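Local coordinates for 450aa long hypothetical fmu protein (Pyrococcus horikoshii, PDB 2YXL), which probably methylates carbon 5 of cytosine in RNA with S-adenosyl-L-methionine as methyl donor, and binds the cofactor analogue sinefungin, at residues L151-K154 / Y155-P158; W160-E163 / R164-I168; G167-G170 / D171-E174; E174-F177 / R178-K182; S391-K394 / E395-E398. All coordinates share one frame; numbering follows the deposited sequence.

Contact 1 of 5, residues L151-K154 / Y155-P158; sequences LEWK and YLAP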
loop_
_atom_site.group_PDB
_atom_site.type_symbol
_atom_site.label_atom_id
_atom_site.label_comp_id
_atom_site.label_asym_id
_atom_site.label_seq_id
_atom_site.Cartn_x
_atom_site.Cartn_y
_atom_site.Cartn_z
ATOM N N LEU A 151 -10.854 -14.745 -18.327
ATOM C CA LEU A 151 -10.408 -13.356 -18.245
ATOM C C LEU A 151 -9.820 -13.030 -16.871
ATOM O O LEU A 151 -8.759 -12.413 -16.776
ATOM C CB LEU A 151 -11.573 -12.411 -18.565
ATOM C CG LEU A 151 -11.414 -10.900 -18.367
ATOM C CD1 LEU A 151 -10.651 -10.252 -19.520
ATOM C CD2 LEU A 151 -12.782 -10.252 -18.195
ATOM N N GLU A 152 -10.515 -13.454 -15.815
ATOM C CA GLU A 152 -10.082 -13.204 -14.441
ATOM C C GLU A 152 -8.748 -13.875 -14.122
ATOM O O GLU A 152 -7.964 -13.348 -13.337
ATOM C CB GLU A 152 -11.149 -13.652 -13.439
ATOM C CG GLU A 152 -12.376 -12.748 -13.372
ATOM C CD GLU A 152 -13.299 -13.081 -12.208
ATOM O OE1 GLU A 152 -13.944 -12.152 -11.680
ATOM O OE2 GLU A 152 -13.381 -14.267 -11.816
ATOM N N TRP A 153 -8.499 -15.031 -14.736
ATOM C CA TRP A 153 -7.245 -15.762 -14.542
ATOM C C TRP A 153 -6.042 -15.161 -15.279
ATOM O O TRP A 153 -4.903 -15.346 -14.851
ATOM C CB TRP A 153 -7.411 -17.239 -14.902
ATOM C CG TRP A 153 -7.935 -18.076 -13.769
ATOM C CD1 TRP A 153 -9.198 -18.581 -13.634
ATOM C CD2 TRP A 153 -7.209 -18.502 -12.606
ATOM N NE1 TRP A 153 -9.304 -19.294 -12.463
ATOM C CE2 TRP A 153 -8.099 -19.263 -11.812
ATOM C CE3 TRP A 153 -5.894 -18.314 -12.158
ATOM C CZ2 TRP A 153 -7.717 -19.839 -10.597
ATOM C CZ3 TRP A 153 -5.515 -18.885 -10.948
ATOM C CH2 TRP A 153 -6.425 -19.641 -10.183
ATOM N N LYS A 154 -6.288 -14.449 -16.376
ATOM C CA LYS A 154 -5.201 -13.807 -17.115
ATOM C C LYS A 154 -4.688 -12.541 -16.431
ATOM O O LYS A 154 -3.480 -12.302 -16.387
ATOM C CB LYS A 154 -5.595 -13.512 -18.567
ATOM C CG LYS A 154 -5.283 -14.650 -19.528
ATOM C CD LYS A 154 -5.085 -14.142 -20.955
ATOM C CE LYS A 154 -4.608 -15.257 -21.878
ATOM N NZ LYS A 154 -4.330 -14.770 -23.259
ATOM N N TYR A 155 -5.604 -11.732 -15.902
ATOM C CA TYR A 155 -5.226 -10.486 -15.241
ATOM C C TYR A 155 -5.041 -10.642 -13.734
ATOM O O TYR A 155 -4.509 -9.743 -13.080
ATOM C CB TYR A 155 -6.246 -9.379 -15.525
ATOM C CG TYR A 155 -6.331 -8.927 -16.970
ATOM C CD1 TYR A 155 -7.467 -8.275 -17.440
ATOM C CD2 TYR A 155 -5.283 -9.149 -17.868
ATOM C CE1 TYR A 155 -7.563 -7.850 -18.762
ATOM C CE2 TYR A 155 -5.372 -8.732 -19.194
ATOM C CZ TYR A 155 -6.514 -8.083 -19.632
ATOM O OH TYR A 155 -6.618 -7.664 -20.938
ATOM N N LEU A 156 -5.473 -11.783 -13.197
ATOM C CA LEU A 156 -5.490 -12.037 -11.750
ATOM C C LEU A 156 -6.261 -10.933 -11.020
ATOM O O LEU A 156 -5.759 -10.325 -10.074
ATOM C CB LEU A 156 -4.067 -12.212 -11.188
ATOM C CG LEU A 156 -3.110 -13.202 -11.876
ATOM C CD1 LEU A 156 -1.725 -13.156 -11.241
ATOM C CD2 LEU A 156 -3.651 -14.627 -11.874
ATOM N N ALA A 157 -7.483 -10.681 -11.481
ATOM C CA ALA A 157 -8.304 -9.576 -10.983
ATOM C C ALA A 157 -9.795 -9.876 -11.154
ATOM O O ALA A 157 -10.170 -10.616 -12.066
ATOM C CB ALA A 157 -7.937 -8.281 -11.707
ATOM N N PRO A 158 -10.651 -9.301 -10.282
ATOM C CA PRO A 158 -12.091 -9.522 -10.443
ATOM C C PRO A 158 -12.630 -8.810 -11.681
ATOM O O PRO A 158 -12.105 -7.765 -12.074
ATOM C CB PRO A 158 -12.689 -8.918 -9.171
ATOM C CG PRO A 158 -11.698 -7.911 -8.726
ATOM C CD PRO A 158 -10.351 -8.434 -9.126
#
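L151 and Y155, a turn apart at the end of helix 147-155, lie with their side chains slanted across each other, CD1 of L151 coming within 4.0 Å of CE1 on the tyrosine ring. L151 can offer that methyl because its CG stands opposite the backbone N (chi1 172°). At the same point the backbone ladder weakens: Y155 N reaches L151 O only in a weak bond. L156 then takes a positive phi of 55°, and A157 N turns back to E152 O at 3.3 Å, in the carbonyl plane and on a lone pair. Positive phi and this i+5 to i bond are two features shared with the Schellman motif. On another side, CD2 of L156 approaches CE3 of the W153 indole obliquely, 4.3 Å away. E152 runs out extended alongside the departing chain, its CG 3.3 Å from A157 O and its OE1 3.4 Å from P158 CA, and OE1 takes a hydrogen bond from S159 N in the first turn of the next helix. Were E152 shortened to an alanine, S159 N would probably lose its side-chain acceptor, and the chain at A157 and P158 is likely to be less firmly held against the helix end. Helix 47-75 touches E152, W153 and L156, I162 of helix 159-169 meets L151, Y155 and A157, and F177 of helix 173-181 lies nearly parallel to the Y155 ring.

Contact 2 of 5, residues W160-E163 / R164-I168; sequences WLIE and RVKGI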
loop_
_atom_site.group_PDB
_atom_site.type_symbol
_atom_site.label_atom_id
_atom_site.label_comp_id
_atom_site.label_asym_id
_atom_site.label_seq_id
_atom_site.Cartn_x
_atom_site.Cartn_y
_atom_site.Cartn_z
ATOM N N TRP A 160 -15.230 -6.993 -12.393
ATOM C CA TRP A 160 -15.678 -5.605 -12.244
ATOM C C TRP A 160 -14.512 -4.619 -12.315
ATOM O O TRP A 160 -14.658 -3.529 -12.873
ATOM C CB TRP A 160 -16.477 -5.408 -10.947
ATOM C CG TRP A 160 -15.637 -5.266 -9.698
ATOM C CD1 TRP A 160 -15.272 -6.262 -8.840
ATOM C CD2 TRP A 160 -15.062 -4.057 -9.177
ATOM N NE1 TRP A 160 -14.506 -5.752 -7.817
ATOM C CE2 TRP A 160 -14.361 -4.401 -8.000
ATOM C CE3 TRP A 160 -15.072 -2.716 -9.594
ATOM C CZ2 TRP A 160 -13.675 -3.454 -7.230
ATOM C CZ3 TRP A 160 -14.388 -1.773 -8.829
ATOM C CH2 TRP A 160 -13.700 -2.149 -7.660
ATOM N N LEU A 161 -13.369 -5.006 -11.745
ATOM C CA LEU A 161 -12.173 -4.171 -11.751
ATOM C C LEU A 161 -11.588 -4.106 -13.155
ATOM O O LEU A 161 -11.268 -3.023 -13.645
ATOM C CB LEU A 161 -11.121 -4.703 -10.772
ATOM C CG LEU A 161 -10.291 -3.728 -9.918
ATOM C CD1 LEU A 161 -8.911 -4.310 -9.652
ATOM C CD2 LEU A 161 -10.163 -2.321 -10.510
ATOM N N ILE A 162 -11.460 -5.270 -13.793
ATOM C CA ILE A 162 -10.979 -5.367 -15.173
ATOM C C ILE A 162 -11.793 -4.461 -16.093
ATOM O O ILE A 162 -11.233 -3.731 -16.915
ATOM C CB ILE A 162 -11.031 -6.827 -15.689
ATOM C CG1 ILE A 162 -10.085 -7.714 -14.871
ATOM C CG2 ILE A 162 -10.708 -6.887 -17.184
ATOM C CD1 ILE A 162 -10.237 -9.206 -15.124
ATOM N N GLU A 163 -13.114 -4.509 -15.934
ATOM C CA GLU A 163 -14.029 -3.678 -16.705
ATOM C C GLU A 163 -13.797 -2.194 -16.416
ATOM O O GLU A 163 -13.693 -1.382 -17.337
ATOM C CB GLU A 163 -15.480 -4.068 -16.398
ATOM C CG GLU A 163 -16.468 -3.788 -17.532
ATOM C CD GLU A 163 -16.216 -4.648 -18.767
ATOM O OE1 GLU A 163 -16.297 -4.106 -19.893
ATOM O OE2 GLU A 163 -15.934 -5.859 -18.616
ATOM N N ARG A 164 -13.695 -1.858 -15.131
ATOM C CA ARG A 164 -13.496 -0.479 -14.685
ATOM C C ARG A 164 -12.157 0.105 -15.152
ATOM O O ARG A 164 -12.086 1.282 -15.501
ATOM C CB ARG A 164 -13.625 -0.393 -13.158
ATOM C CG ARG A 164 -13.889 1.001 -12.601
ATOM C CD ARG A 164 -15.300 1.487 -12.903
ATOM N NE ARG A 164 -15.616 2.715 -12.176
ATOM C CZ ARG A 164 -16.304 2.761 -11.037
ATOM N NH1 ARG A 164 -16.770 1.646 -10.481
ATOM N NH2 ARG A 164 -16.536 3.929 -10.454
ATOM N N VAL A 165 -11.107 -0.718 -15.161
ATOM C CA VAL A 165 -9.797 -0.305 -15.680
ATOM C C VAL A 165 -9.857 -0.086 -17.199
ATOM O O VAL A 165 -9.308 0.897 -17.708
ATOM C CB VAL A 165 -8.667 -1.307 -15.298
ATOM C CG1 VAL A 165 -7.352 -0.947 -15.981
ATOM C CG2 VAL A 165 -8.468 -1.346 -13.786
ATOM N N LYS A 166 -10.542 -0.984 -17.910
ATOM C CA LYS A 166 -10.745 -0.843 -19.362
ATOM C C LYS A 166 -11.401 0.481 -19.750
ATOM O O LYS A 166 -11.052 1.070 -20.772
ATOM C CB LYS A 166 -11.546 -2.018 -19.934
ATOM C CG LYS A 166 -10.688 -3.129 -20.522
ATOM C CD LYS A 166 -11.539 -4.295 -21.010
ATOM C CE LYS A 166 -10.667 -5.472 -21.440
ATOM N NZ LYS A 166 -11.468 -6.668 -21.828
ATOM N N GLY A 167 -12.341 0.943 -18.926
ATOM C CA GLY A 167 -13.001 2.234 -19.137
ATOM C C GLY A 167 -12.087 3.432 -18.927
ATOM O O GLY A 167 -12.420 4.550 -19.327
ATOM N N ILE A 168 -10.935 3.195 -18.301
ATOM C CA ILE A 168 -9.969 4.252 -18.001
ATOM C C ILE A 168 -8.748 4.196 -18.926
ATOM O O ILE A 168 -8.288 5.229 -19.409
ATOM C CB ILE A 168 -9.522 4.211 -16.508
ATOM C CG1 ILE A 168 -10.737 4.340 -15.581
ATOM C CG2 ILE A 168 -8.499 5.311 -16.208
ATOM C CD1 ILE A 168 -10.461 4.016 -14.127
#
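R164 leaves helix 159-169 beside W160, one turn earlier. Its CB lies 3.3 Å from W160 O, the carbonyl that also accepts the backbone N of R164 at 3.0 Å. From there CG is directed away from the backbone N (chi1 -161°), and a bend at chi2 (72°) carries CD and NE away from the indole. CG also packs on the ring of F393, which the guanidinium joins in a cation-pi contact. At the tip NH1 alone swings back, coming obliquely to CZ3 of W160, 4.5 Å away, while its salt bridge is made to E358; NH2 forms a weak, long ion pair with E395. The neighbouring ridge of the helix is apolar. CD2 of L161 and CG2 of V165 meet at 3.8 Å, their side chains crossing at a slant, and V165 N donates to L161 O in a bond of 2.8 Å. K166 N and G167 N continue the i+4 to i ladder to I162 O and E163 O. On the exposed side E163 OE2 and K166 NZ stay 5.6 Å apart, too far for a salt bridge though their charges may attract. Chemically, then, the helix is divided: L161 and V165 supply an oily seam, whereas R164 carries its charge beside W160 of its own helix and F393, E358 and E395 of the methyltransferase part, where E358, and weakly E395, probably balance that charge and help to fix the rotation of the guanidinium.

Contact 3 of 5, residues G167-G170 / D171-E174; sequences GILG and DETE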
loop_
_atom_site.group_PDB
_atom_site.type_symbol
_atom_site.label_atom_id
_atom_site.label_comp_id
_atom_site.label_asym_id
_atom_site.label_seq_id
_atom_site.Cartn_x
_atom_site.Cartn_y
_atom_site.Cartn_z
ATOM N N GLY A 167 -12.341 0.943 -18.926
ATOM C CA GLY A 167 -13.001 2.234 -19.137
ATOM C C GLY A 167 -12.087 3.432 -18.927
ATOM O O GLY A 167 -12.420 4.550 -19.327
ATOM N N ILE A 168 -10.935 3.195 -18.301
ATOM C CA ILE A 168 -9.969 4.252 -18.001
ATOM C C ILE A 168 -8.748 4.196 -18.926
ATOM O O ILE A 168 -8.288 5.229 -19.409
ATOM C CB ILE A 168 -9.522 4.211 -16.508
ATOM C CG1 ILE A 168 -10.737 4.340 -15.581
ATOM C CG2 ILE A 168 -8.499 5.311 -16.208
ATOM C CD1 ILE A 168 -10.461 4.016 -14.127
ATOM N N LEU A 169 -8.240 2.991 -19.182
ATOM C CA LEU A 169 -6.977 2.827 -19.908
ATOM C C LEU A 169 -7.100 2.260 -21.325
ATOM O O LEU A 169 -6.224 2.489 -22.161
ATOM C CB LEU A 169 -5.983 1.999 -19.087
ATOM C CG LEU A 169 -5.397 2.668 -17.837
ATOM C CD1 LEU A 169 -4.546 1.679 -17.065
ATOM C CD2 LEU A 169 -4.587 3.914 -18.188
ATOM N N GLY A 170 -8.175 1.516 -21.578
ATOM C CA GLY A 170 -8.426 0.921 -22.893
ATOM C C GLY A 170 -7.354 -0.062 -23.329
ATOM O O GLY A 170 -7.215 -1.138 -22.745
ATOM N N ASP A 171 -6.592 0.326 -24.351
ATOM C CA ASP A 171 -5.509 -0.493 -24.904
ATOM C C ASP A 171 -4.425 -0.829 -23.881
ATOM O O ASP A 171 -3.762 -1.862 -23.989
ATOM C CB ASP A 171 -4.865 0.216 -26.104
ATOM C CG ASP A 171 -5.795 0.316 -27.304
ATOM O OD1 ASP A 171 -5.368 0.882 -28.333
ATOM O OD2 ASP A 171 -6.945 -0.170 -27.229
ATOM N N GLU A 172 -4.257 0.047 -22.894
ATOM C CA GLU A 172 -3.200 -0.092 -21.890
ATOM C C GLU A 172 -3.574 -0.990 -20.707
ATOM O O GLU A 172 -2.753 -1.210 -19.815
ATOM C CB GLU A 172 -2.758 1.291 -21.393
ATOM C CG GLU A 172 -2.013 2.118 -22.440
ATOM C CD GLU A 172 -1.589 3.491 -21.938
ATOM O OE1 GLU A 172 -1.511 3.700 -20.708
ATOM O OE2 GLU A 172 -1.324 4.367 -22.787
ATOM N N THR A 173 -4.801 -1.514 -20.712
ATOM C CA THR A 173 -5.312 -2.343 -19.611
ATOM C C THR A 173 -4.436 -3.566 -19.325
ATOM O O THR A 173 -4.135 -3.857 -18.166
ATOM C CB THR A 173 -6.781 -2.781 -19.859
ATOM O OG1 THR A 173 -7.588 -1.625 -20.104
ATOM C CG2 THR A 173 -7.348 -3.531 -18.658
ATOM N N GLU A 174 -4.029 -4.271 -20.380
ATOM C CA GLU A 174 -3.179 -5.455 -20.243
ATOM C C GLU A 174 -1.824 -5.115 -19.613
ATOM O O GLU A 174 -1.362 -5.816 -18.714
ATOM C CB GLU A 174 -2.993 -6.152 -21.597
ATOM C CG GLU A 174 -2.302 -7.513 -21.514
ATOM C CD GLU A 174 -2.311 -8.283 -22.828
ATOM O OE1 GLU A 174 -2.369 -9.529 -22.777
ATOM O OE2 GLU A 174 -2.258 -7.657 -23.909
#
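G170 and T173 meet in the tight turn that joins helix 159-169 to helix 173-181. It consists of two overlapping beta turns: L169 to E172 is of type II', with G170 at its second position (phi 62°, psi -111°), a conformation glycine adopts readily, and G170 to T173 is of type I. The first is closed by E172 N, which donates to L169 O at 3.2 Å from above the carbonyl plane. In the second, G170 O is gripped twice, by the backbone N of T173 at 3.2 Å and by the hydroxyl of the same residue. L169 and E172 cross at about a right angle, with CB of one 4.0 Å from CB of the other, and E172 OE1 lies equally far from CD2 of L169. Farther out, T173 is buried against V165 and K166 of the preceding helix, which probably helps to fix its rotation. E172 runs extended beyond CG, and its OE1 finds its stronger partners in a salt bridge to R435 and a hydrogen bond from H434. L169 touches the same two residues and W432, so this corner leans on helix 433-436. The double grip depends on the torsion of T173, whose OG1 sits beside its own backbone N (chi1 -54°): both donors reach G170 O from the same face of its plane, with OG1 at 2.7 Å from that oxygen.

Contact 4 of 5, residues E174-F177 / R178-K182; sequences EDFF and RSVNK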
loop_
_atom_site.group_PDB
_atom_site.type_symbol
_atom_site.label_atom_id
_atom_site.label_comp_id
_atom_site.label_asym_id
_atom_site.label_seq_id
_atom_site.Cartn_x
_atom_site.Cartn_y
_atom_site.Cartn_z
ATOM N N GLU A 174 -4.029 -4.271 -20.380
ATOM C CA GLU A 174 -3.179 -5.455 -20.243
ATOM C C GLU A 174 -1.824 -5.115 -19.613
ATOM O O GLU A 174 -1.362 -5.816 -18.714
ATOM C CB GLU A 174 -2.993 -6.152 -21.597
ATOM C CG GLU A 174 -2.302 -7.513 -21.514
ATOM C CD GLU A 174 -2.311 -8.283 -22.828
ATOM O OE1 GLU A 174 -2.369 -9.529 -22.777
ATOM O OE2 GLU A 174 -2.258 -7.657 -23.909
ATOM N N ASP A 175 -1.206 -4.031 -20.081
ATOM C CA ASP A 175 0.081 -3.573 -19.553
ATOM C C ASP A 175 -0.005 -3.156 -18.084
ATOM O O ASP A 175 0.917 -3.428 -17.304
ATOM C CB ASP A 175 0.643 -2.428 -20.401
ATOM C CG ASP A 175 1.197 -2.903 -21.733
ATOM O OD1 ASP A 175 1.785 -4.006 -21.785
ATOM O OD2 ASP A 175 1.057 -2.163 -22.730
ATOM N N PHE A 176 -1.112 -2.508 -17.720
ATOM C CA PHE A 176 -1.369 -2.114 -16.335
ATOM C C PHE A 176 -1.358 -3.322 -15.409
ATOM O O PHE A 176 -0.671 -3.321 -14.385
ATOM C CB PHE A 176 -2.703 -1.371 -16.210
ATOM C CG PHE A 176 -3.139 -1.140 -14.786
ATOM C CD1 PHE A 176 -4.048 -1.999 -14.173
ATOM C CD2 PHE A 176 -2.633 -0.068 -14.053
ATOM C CE1 PHE A 176 -4.450 -1.793 -12.856
ATOM C CE2 PHE A 176 -3.028 0.146 -12.734
ATOM C CZ PHE A 176 -3.941 -0.720 -12.134
ATOM N N PHE A 177 -2.124 -4.348 -15.773
ATOM C CA PHE A 177 -2.196 -5.555 -14.958
ATOM C C PHE A 177 -0.886 -6.335 -14.958
ATOM O O PHE A 177 -0.529 -6.929 -13.949
ATOM C CB PHE A 177 -3.398 -6.427 -15.335
ATOM C CG PHE A 177 -4.705 -5.898 -14.816
ATOM C CD1 PHE A 177 -5.626 -5.310 -15.677
ATOM C CD2 PHE A 177 -5.004 -5.957 -13.458
ATOM C CE1 PHE A 177 -6.833 -4.806 -15.197
ATOM C CE2 PHE A 177 -6.203 -5.450 -12.970
ATOM C CZ PHE A 177 -7.123 -4.877 -13.843
ATOM N N ARG A 178 -0.163 -6.305 -16.074
ATOM C CA ARG A 178 1.191 -6.857 -16.116
ATOM C C ARG A 178 2.110 -6.189 -15.090
ATOM O O ARG A 178 2.777 -6.879 -14.319
ATOM C CB ARG A 178 1.787 -6.779 -17.525
ATOM C CG ARG A 178 1.480 -8.004 -18.376
ATOM C CD ARG A 178 2.438 -8.130 -19.550
ATOM N NE ARG A 178 2.084 -7.229 -20.647
ATOM C CZ ARG A 178 1.429 -7.598 -21.748
ATOM N NH1 ARG A 178 1.051 -8.862 -21.915
ATOM N NH2 ARG A 178 1.155 -6.700 -22.688
ATOM N N SER A 179 2.115 -4.857 -15.066
ATOM C CA SER A 179 2.946 -4.105 -14.120
ATOM C C SER A 179 2.577 -4.303 -12.643
ATOM O O SER A 179 3.454 -4.244 -11.783
ATOM C CB SER A 179 2.962 -2.617 -14.462
ATOM O OG SER A 179 1.690 -2.028 -14.258
ATOM N N VAL A 180 1.297 -4.529 -12.348
ATOM C CA VAL A 180 0.880 -4.810 -10.965
ATOM C C VAL A 180 0.942 -6.306 -10.622
ATOM O O VAL A 180 0.691 -6.699 -9.481
ATOM C CB VAL A 180 -0.516 -4.197 -10.594
ATOM C CG1 VAL A 180 -0.497 -2.677 -10.722
ATOM C CG2 VAL A 180 -1.643 -4.809 -11.422
ATOM N N ASN A 181 1.299 -7.125 -11.611
ATOM C CA ASN A 181 1.465 -8.567 -11.409
ATOM C C ASN A 181 2.913 -9.051 -11.320
ATOM O O ASN A 181 3.149 -10.198 -10.941
ATOM C CB ASN A 181 0.715 -9.363 -12.484
ATOM C CG ASN A 181 -0.794 -9.323 -12.298
ATOM O OD1 ASN A 181 -1.296 -8.947 -11.238
ATOM N ND2 ASN A 181 -1.526 -9.704 -13.337
ATOM N N LYS A 182 3.870 -8.186 -11.657
ATOM C CA LYS A 182 5.283 -8.586 -11.716
ATOM C C LYS A 182 5.954 -8.728 -10.345
ATOM O O LYS A 182 5.669 -7.973 -9.412
ATOM C CB LYS A 182 6.112 -7.681 -12.656
ATOM C CG LYS A 182 6.032 -6.175 -12.390
ATOM C CD LYS A 182 6.975 -5.386 -13.314
ATOM C CE LYS A 182 6.583 -3.905 -13.442
ATOM N NZ LYS A 182 6.633 -3.140 -12.157
#
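A salt-bridge network on the surface of helix 173-181 links E174 and D175 to R178. The arginine chain bends at chi3 (-79°) and lays its guanidinium back over the preceding turn. D175 OD1 meets it edge-on, in the guanidinium plane and 2.9 Å from NH2, with a weak second bond from NE; the two planar groups are turned 55° apart. E174 passes over one face, its CG 3.4 Å above the plane, and its OE1 makes a long salt bridge to NH1 at 3.6 Å. A leucine in place of D175 would probably leave the guanidinium edge without its closer carboxylate and freer to turn. These pairs follow the i+3 and i+4 spacing of an alpha helix, whose inner side is apolar: CG1 of V180 lies over one face of the F176 ring, and CG2 stands 4.1 Å from CD2 of F177. Between the two sides, F176 O receives both V180 N and the hydroxyl of S179, with OG at 2.7 Å.

Contact 5 of 5, residues S391-K394 / E395-E398; sequences SIFK and EENE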
loop_
_atom_site.group_PDB
_atom_site.type_symbol
_atom_site.label_atom_id
_atom_site.label_comp_id
_atom_site.label_asym_id
_atom_site.label_seq_id
_atom_site.Cartn_x
_atom_site.Cartn_y
_atom_site.Cartn_z
ATOM N N SER A 391 -5.339 6.498 -5.915
ATOM C CA SER A 391 -6.412 5.786 -6.594
ATOM C C SER A 391 -6.355 6.089 -8.086
ATOM O O SER A 391 -5.910 7.162 -8.490
ATOM C CB SER A 391 -7.769 6.201 -6.022
ATOM O OG SER A 391 -8.832 5.716 -6.826
ATOM N N ILE A 392 -6.812 5.141 -8.899
ATOM C CA ILE A 392 -6.820 5.318 -10.350
ATOM C C ILE A 392 -8.200 5.693 -10.890
ATOM O O ILE A 392 -8.347 5.977 -12.080
ATOM C CB ILE A 392 -6.294 4.067 -11.091
ATOM C CG1 ILE A 392 -7.094 2.824 -10.689
ATOM C CG2 ILE A 392 -4.790 3.892 -10.834
ATOM C CD1 ILE A 392 -7.108 1.724 -11.735
ATOM N N PHE A 393 -9.200 5.700 -10.011
ATOM C CA PHE A 393 -10.579 5.956 -10.412
ATOM C C PHE A 393 -10.860 7.439 -10.617
ATOM O O PHE A 393 -10.473 8.275 -9.795
ATOM C CB PHE A 393 -11.559 5.377 -9.387
ATOM C CG PHE A 393 -11.434 3.890 -9.188
ATOM C CD1 PHE A 393 -11.303 3.360 -7.907
ATOM C CD2 PHE A 393 -11.449 3.019 -10.275
ATOM C CE1 PHE A 393 -11.195 1.983 -7.705
ATOM C CE2 PHE A 393 -11.337 1.640 -10.085
ATOM C CZ PHE A 393 -11.212 1.124 -8.796
ATOM N N LYS A 394 -11.541 7.753 -11.715
ATOM C CA LYS A 394 -11.931 9.128 -12.026
ATOM C C LYS A 394 -12.855 9.712 -10.959
ATOM O O LYS A 394 -12.776 10.903 -10.661
ATOM C CB LYS A 394 -12.598 9.209 -13.403
ATOM C CG LYS A 394 -11.639 9.034 -14.573
ATOM C CD LYS A 394 -12.390 8.824 -15.877
ATOM C CE LYS A 394 -11.439 8.457 -17.005
ATOM N NZ LYS A 394 -12.169 8.073 -18.248
ATOM N N GLU A 395 -13.710 8.863 -10.386
ATOM C CA GLU A 395 -14.664 9.264 -9.340
ATOM C C GLU A 395 -14.017 9.922 -8.123
ATOM O O GLU A 395 -14.606 10.814 -7.512
ATOM C CB GLU A 395 -15.501 8.066 -8.885
ATOM C CG GLU A 395 -16.823 7.889 -9.630
ATOM C CD GLU A 395 -16.655 7.477 -11.088
ATOM O OE1 GLU A 395 -17.598 7.710 -11.873
ATOM O OE2 GLU A 395 -15.593 6.920 -11.451
ATOM N N GLU A 396 -12.813 9.475 -7.780
ATOM C CA GLU A 396 -12.086 10.003 -6.632
ATOM C C GLU A 396 -11.165 11.150 -7.023
ATOM O O GLU A 396 -10.667 11.879 -6.163
ATOM C CB GLU A 396 -11.264 8.893 -5.987
ATOM C CG GLU A 396 -12.075 7.908 -5.179
ATOM C CD GLU A 396 -11.277 6.673 -4.832
ATOM O OE1 GLU A 396 -10.673 6.646 -3.741
ATOM O OE2 GLU A 396 -11.240 5.735 -5.658
ATOM N N ASN A 397 -10.954 11.307 -8.327
ATOM C CA ASN A 397 -9.940 12.210 -8.847
ATOM C C ASN A 397 -10.494 13.369 -9.678
ATOM O O ASN A 397 -10.868 14.405 -9.121
ATOM C CB ASN A 397 -8.893 11.415 -9.635
ATOM C CG ASN A 397 -8.165 10.390 -8.778
ATOM O OD1 ASN A 397 -7.804 9.316 -9.255
ATOM N ND2 ASN A 397 -7.945 10.720 -7.511
ATOM N N GLU A 398 -10.545 13.189 -10.999
ATOM C CA GLU A 398 -10.972 14.244 -11.929
ATOM C C GLU A 398 -12.400 14.725 -11.669
ATOM O O GLU A 398 -12.697 15.913 -11.815
ATOM C CB GLU A 398 -10.822 13.786 -13.386
ATOM C CG GLU A 398 -9.379 13.759 -13.901
ATOM C CD GLU A 398 -8.656 12.441 -13.634
ATOM O OE1 GLU A 398 -7.544 12.258 -14.173
ATOM O OE2 GLU A 398 -9.188 11.587 -12.895
HETATM O O HOH W 1 -13.357 5.663 -12.562
#
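An ST turn opens the loop that follows strand 383-389, immediately after C390, the predicted nucleophile: S391 OG accepts the backbone N of F393 at 3.2 Å. The same hydroxyl donates across the loop to E396 OE2 at 2.7 Å, approaching from well above the carboxylate plane. OG reaches both because it stands opposite its own backbone N (chi1 169°), swung into the curve of the chain. E396 comes up extended beside F393, pointing the same way, and sets OE2 at the edge of the phenyl ring, near its plane and 3.3 Å from CD1. Buried as it is, this carboxylate oxygen is gripped by hydroxyls, S391 OG and also T341 OG1, and the hydrogen bonds between S391 OG and both T341 and S343 extend the cluster. The backbone tightens the rest of the loop: N397 N donates to K394 O at 3.0 Å, and E396 N weakly to F393 O. A water bridges K394 N, 2.9 Å away, and E395 OE2, 2.8 Å away. The side chain of E396 lies about 10 Å from the bound sinefungin. The loop leads into helix 398-407; E395, E396 and F393 rest on helix 361-376, N397 and E398 touch strand 441-447, and I392 and F393 pack against helix 159-169.

How the contacts relate
All five contacts are local and follow one another along the chain, none nested in or crossing another. Contact 1 ends helix 147-155 and leads toward helix 159-169, which carries contact 2. Contact 3, sharing G167 and I168 with contact 2, makes the turn into helix 173-181, and contact 4, sharing E174, continues along it. The three helices pack together, with F177 against A157 and V165, and L169 against F176. Contact 5 comes more than 200 residues later, in the methyltransferase part. It meets helix 159-169 through R164, G167 and I168, and helix 173-181 where F176 touches I392, while contact 1 stays about 9 Å from it at the nearest atoms.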